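Local coordinates for protein free methionine-R-sulfoxide reductase (Saccharomyces cerevisiae, PDB 1F5M) that catalyses the thioredoxin-linked reduction of free L-methionine (R)-sulfoxide to methionine and helps protect yeast against oxidative stress, at residues B[100-114]-B[130-144]. Sequence-based numbering, arbitrary orientation.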
# COMPACT_ATOMS: atom_id res chain seq x y z
N VAL B 100 -8.09 -17.47 7.21
CA VAL B 100 -9.25 -16.71 6.81
C VAL B 100 -9.18 -16.28 5.36
O VAL B 100 -10.15 -16.49 4.62
CB VAL B 100 -9.47 -15.48 7.71
CG1 VAL B 100 -10.78 -14.78 7.26
CG2 VAL B 100 -9.56 -15.90 9.19
N CYS B 101 -8.06 -15.68 4.94
CA CYS B 101 -7.93 -15.27 3.55
C CYS B 101 -8.02 -16.45 2.58
O CYS B 101 -8.72 -16.38 1.57
CB CYS B 101 -6.56 -14.56 3.30
SG CYS B 101 -6.45 -12.85 3.84
N GLY B 102 -7.29 -17.53 2.88
CA GLY B 102 -7.28 -18.69 2.00
C GLY B 102 -8.65 -19.36 1.96
O GLY B 102 -9.05 -19.95 0.94
N THR B 103 -9.42 -19.27 3.03
CA THR B 103 -10.74 -19.91 2.99
C THR B 103 -11.75 -19.02 2.25
O THR B 103 -12.68 -19.52 1.56
CB THR B 103 -11.15 -20.26 4.39
OG1 THR B 103 -10.10 -21.05 4.96
CG2 THR B 103 -12.45 -21.06 4.40
N ALA B 104 -11.57 -17.70 2.32
CA ALA B 104 -12.48 -16.83 1.57
C ALA B 104 -12.28 -17.11 0.09
O ALA B 104 -13.21 -16.98 -0.72
CB ALA B 104 -12.17 -15.37 1.84
N ALA B 105 -11.05 -17.45 -0.27
CA ALA B 105 -10.68 -17.72 -1.66
C ALA B 105 -11.17 -19.07 -2.17
O ALA B 105 -11.72 -19.14 -3.26
CB ALA B 105 -9.14 -17.60 -1.86
N SER B 106 -10.97 -20.14 -1.39
CA SER B 106 -11.44 -21.46 -1.80
C SER B 106 -12.99 -21.60 -1.79
O SER B 106 -13.57 -22.19 -2.72
CB SER B 106 -10.84 -22.53 -0.88
OG SER B 106 -11.17 -22.23 0.46
N THR B 107 -13.64 -21.06 -0.76
CA THR B 107 -15.10 -21.17 -0.65
C THR B 107 -15.85 -20.12 -1.45
O THR B 107 -17.05 -20.25 -1.69
CB THR B 107 -15.58 -21.05 0.82
OG1 THR B 107 -15.46 -19.69 1.26
CG2 THR B 107 -14.78 -21.94 1.76
N LYS B 108 -15.12 -19.08 -1.87
CA LYS B 108 -15.69 -17.92 -2.56
C LYS B 108 -16.75 -17.24 -1.72
O LYS B 108 -17.67 -16.59 -2.24
CB LYS B 108 -16.25 -18.30 -3.92
CG LYS B 108 -15.23 -18.99 -4.78
CD LYS B 108 -15.80 -19.26 -6.18
CE LYS B 108 -14.96 -20.25 -6.96
NZ LYS B 108 -15.70 -20.45 -8.26
N GLU B 109 -16.62 -17.34 -0.41
CA GLU B 109 -17.59 -16.72 0.48
C GLU B 109 -16.88 -15.81 1.47
O GLU B 109 -15.83 -16.15 1.98
CB GLU B 109 -18.34 -17.78 1.29
CG GLU B 109 -19.28 -18.65 0.52
CD GLU B 109 -20.43 -17.86 -0.05
OE1 GLU B 109 -20.94 -16.93 0.63
OE2 GLU B 109 -20.84 -18.19 -1.18
N THR B 110 -17.49 -14.66 1.76
CA THR B 110 -16.97 -13.71 2.74
C THR B 110 -16.85 -14.38 4.09
O THR B 110 -17.73 -15.14 4.55
CB THR B 110 -17.90 -12.49 2.83
OG1 THR B 110 -17.82 -11.78 1.60
CG2 THR B 110 -17.55 -11.52 4.05
N GLN B 111 -15.72 -14.12 4.73
CA GLN B 111 -15.49 -14.65 6.04
C GLN B 111 -15.55 -13.48 7.00
O GLN B 111 -14.86 -12.46 6.81
CB GLN B 111 -14.10 -15.31 6.07
CG GLN B 111 -13.93 -16.43 5.01
CD GLN B 111 -14.79 -17.68 5.32
OE1 GLN B 111 -14.63 -18.28 6.37
NE2 GLN B 111 -15.68 -18.06 4.40
N ILE B 112 -16.41 -13.56 8.01
CA ILE B 112 -16.50 -12.50 9.04
C ILE B 112 -16.10 -13.17 10.35
O ILE B 112 -16.87 -13.99 10.95
CB ILE B 112 -17.91 -11.93 9.17
CG1 ILE B 112 -18.41 -11.46 7.81
CG2 ILE B 112 -17.90 -10.75 10.18
CD1 ILE B 112 -19.77 -10.75 7.86
N VAL B 113 -14.90 -12.84 10.81
CA VAL B 113 -14.35 -13.50 12.00
C VAL B 113 -14.27 -12.64 13.26
O VAL B 113 -13.50 -11.66 13.32
CB VAL B 113 -12.97 -14.08 11.65
CG1 VAL B 113 -12.39 -14.87 12.82
CG2 VAL B 113 -13.11 -14.98 10.39
N PRO B 114 -15.06 -12.98 14.28
CA PRO B 114 -15.06 -12.20 15.53
C PRO B 114 -13.87 -12.44 16.45
O PRO B 114 -13.50 -11.58 17.26
CB PRO B 114 -16.40 -12.59 16.19
CG PRO B 114 -16.55 -14.08 15.75
CD PRO B 114 -16.11 -14.04 14.29
N LYS B 130 -7.23 -9.35 16.29
CA LYS B 130 -8.21 -10.13 17.05
C LYS B 130 -9.43 -10.48 16.23
O LYS B 130 -10.08 -11.48 16.51
CB LYS B 130 -8.66 -9.38 18.32
CG LYS B 130 -7.73 -9.62 19.50
CD LYS B 130 -8.08 -8.68 20.67
CE LYS B 130 -7.05 -9.00 21.78
NZ LYS B 130 -7.25 -8.14 22.96
N SER B 131 -9.82 -9.63 15.29
CA SER B 131 -10.96 -9.95 14.45
C SER B 131 -10.60 -9.59 13.06
O SER B 131 -9.66 -8.82 12.86
CB SER B 131 -12.27 -9.27 14.91
OG SER B 131 -12.21 -7.87 14.95
N GLU B 132 -11.33 -10.16 12.09
CA GLU B 132 -11.00 -9.99 10.68
C GLU B 132 -12.19 -10.25 9.74
O GLU B 132 -13.14 -10.99 10.06
CB GLU B 132 -9.83 -10.97 10.35
CG GLU B 132 -9.18 -10.83 8.95
CD GLU B 132 -7.91 -11.72 8.71
OE1 GLU B 132 -7.38 -11.75 7.57
OE2 GLU B 132 -7.41 -12.39 9.65
N ILE B 133 -12.16 -9.60 8.58
CA ILE B 133 -13.18 -9.79 7.56
C ILE B 133 -12.47 -9.92 6.22
O ILE B 133 -11.56 -9.11 5.87
CB ILE B 133 -14.22 -8.65 7.52
CG1 ILE B 133 -15.29 -8.94 6.46
CG2 ILE B 133 -13.52 -7.32 7.21
CD1 ILE B 133 -16.54 -8.08 6.56
N VAL B 134 -12.84 -10.95 5.47
CA VAL B 134 -12.22 -11.18 4.16
C VAL B 134 -13.29 -11.40 3.13
O VAL B 134 -14.17 -12.26 3.29
CB VAL B 134 -11.27 -12.39 4.12
CG1 VAL B 134 -10.58 -12.46 2.76
CG2 VAL B 134 -10.25 -12.27 5.22
N VAL B 135 -13.24 -10.56 2.10
CA VAL B 135 -14.21 -10.59 1.02
C VAL B 135 -13.53 -10.98 -0.30
O VAL B 135 -12.59 -10.29 -0.80
CB VAL B 135 -14.89 -9.21 0.89
CG1 VAL B 135 -15.89 -9.18 -0.26
CG2 VAL B 135 -15.54 -8.83 2.20
N PRO B 136 -13.98 -12.08 -0.91
CA PRO B 136 -13.36 -12.49 -2.19
C PRO B 136 -13.80 -11.67 -3.41
O PRO B 136 -14.97 -11.28 -3.54
CB PRO B 136 -13.73 -13.95 -2.30
CG PRO B 136 -15.09 -13.97 -1.74
CD PRO B 136 -15.04 -13.04 -0.52
N ILE B 137 -12.85 -11.37 -4.30
CA ILE B 137 -13.12 -10.61 -5.51
C ILE B 137 -13.34 -11.66 -6.58
O ILE B 137 -12.47 -12.49 -6.81
CB ILE B 137 -11.90 -9.71 -5.83
CG1 ILE B 137 -11.73 -8.67 -4.70
CG2 ILE B 137 -12.09 -9.01 -7.15
CD1 ILE B 137 -10.33 -8.08 -4.66
N ILE B 138 -14.49 -11.61 -7.24
CA ILE B 138 -14.84 -12.64 -8.24
C ILE B 138 -14.84 -12.17 -9.68
O ILE B 138 -15.29 -11.08 -9.98
CB ILE B 138 -16.26 -13.22 -7.92
CG1 ILE B 138 -16.30 -13.67 -6.45
CG2 ILE B 138 -16.60 -14.34 -8.90
CD1 ILE B 138 -15.34 -14.80 -6.13
N SER B 139 -14.32 -13.01 -10.59
CA SER B 139 -14.27 -12.65 -12.01
C SER B 139 -15.62 -12.86 -12.70
O SER B 139 -16.54 -13.48 -12.14
CB SER B 139 -13.25 -13.52 -12.75
OG SER B 139 -13.64 -14.87 -12.63
N ASN B 140 -15.75 -12.34 -13.91
CA ASN B 140 -16.99 -12.53 -14.67
C ASN B 140 -17.17 -14.02 -14.79
O ASN B 140 -18.28 -14.57 -14.67
CB ASN B 140 -16.86 -11.96 -16.07
CG ASN B 140 -16.76 -10.47 -16.07
OD1 ASN B 140 -17.24 -9.82 -15.14
ND2 ASN B 140 -16.14 -9.90 -17.10
N ASP B 141 -16.04 -14.66 -14.99
CA ASP B 141 -15.92 -16.08 -15.15
C ASP B 141 -16.28 -16.79 -13.82
O ASP B 141 -16.41 -18.02 -13.78
CB ASP B 141 -14.47 -16.39 -15.61
CG ASP B 141 -13.72 -15.12 -16.27
OD1 ASP B 141 -12.69 -15.29 -16.99
OD2 ASP B 141 -14.12 -13.96 -16.06
N GLY B 142 -16.44 -16.03 -12.74
CA GLY B 142 -16.78 -16.64 -11.46
C GLY B 142 -15.63 -17.24 -10.64
O GLY B 142 -15.85 -17.98 -9.67
N LYS B 143 -14.40 -16.92 -11.01
CA LYS B 143 -13.28 -17.46 -10.25
C LYS B 143 -12.76 -16.39 -9.27
O LYS B 143 -13.06 -15.22 -9.43
CB LYS B 143 -12.18 -17.87 -11.22
CG LYS B 143 -12.64 -18.89 -12.27
CD LYS B 143 -11.44 -19.46 -13.02
CE LYS B 143 -11.82 -20.68 -13.89
NZ LYS B 143 -10.62 -21.45 -14.45
N THR B 144 -12.00 -16.80 -8.25
CA THR B 144 -11.45 -15.83 -7.27
C THR B 144 -10.22 -15.09 -7.86
O THR B 144 -9.20 -15.71 -8.19
CB THR B 144 -11.01 -16.57 -6.00
OG1 THR B 144 -12.17 -17.18 -5.39
CG2 THR B 144 -10.29 -15.61 -5.03
O HOH W 1 -6.24 -14.39 7.18
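The shortest hydrogen bond between the two segments runs from Val-113 N to Glu-132 O, 2.7 Å. It belongs to the antiparallel ladder that pairs edge strand 111-113 of the GAF-domain sheet with strand 131-138, where Gln-111/Val-134 and Val-113/Glu-132 are hydrogen-bonded pairs and Ile-112/Ile-133 is the non-hydrogen-bonded pair between them. Helix 99-107, which leads into this edge strand, covers the sheet face that carries Val-134 and Glu-132. The two methyls of Val-134 press against helix 99-107: CG1, anti to the backbone N (chi1 -175°), meets Ala-104 CB at 3.4 Å, while CG2 meets Val-100 CG1 at 3.3 Å, both tight for carbon pairs. Extended Glu-132 passes alongside Val-100, its carboxylate OE1 receiving a water that in turn accepts from Cys-101 N; Asp-149 and Asp-151 also lie close to OE1. On the opposite face, Thr-110 lies beside Val-135, and its OG1 is hydrogen-bonded to Glu-167 of helix 160-176. At the helix end, Thr-144 OG1 donates to Ala-105 O (2.9 Å) in the carbonyl plane, on a lone pair, and its CG2 rests on Ala-105 CB at 3.9 Å. A valine in place of Thr-144 would probably leave Ala-105 O without this donor. Farther out, the extended Lys-108 chain runs past Thr-144 OG1, CG lying 3.6 Å from it, and NZ donates to Gly-142 O at 2.8 Å, tilted 23° from the carbonyl plane.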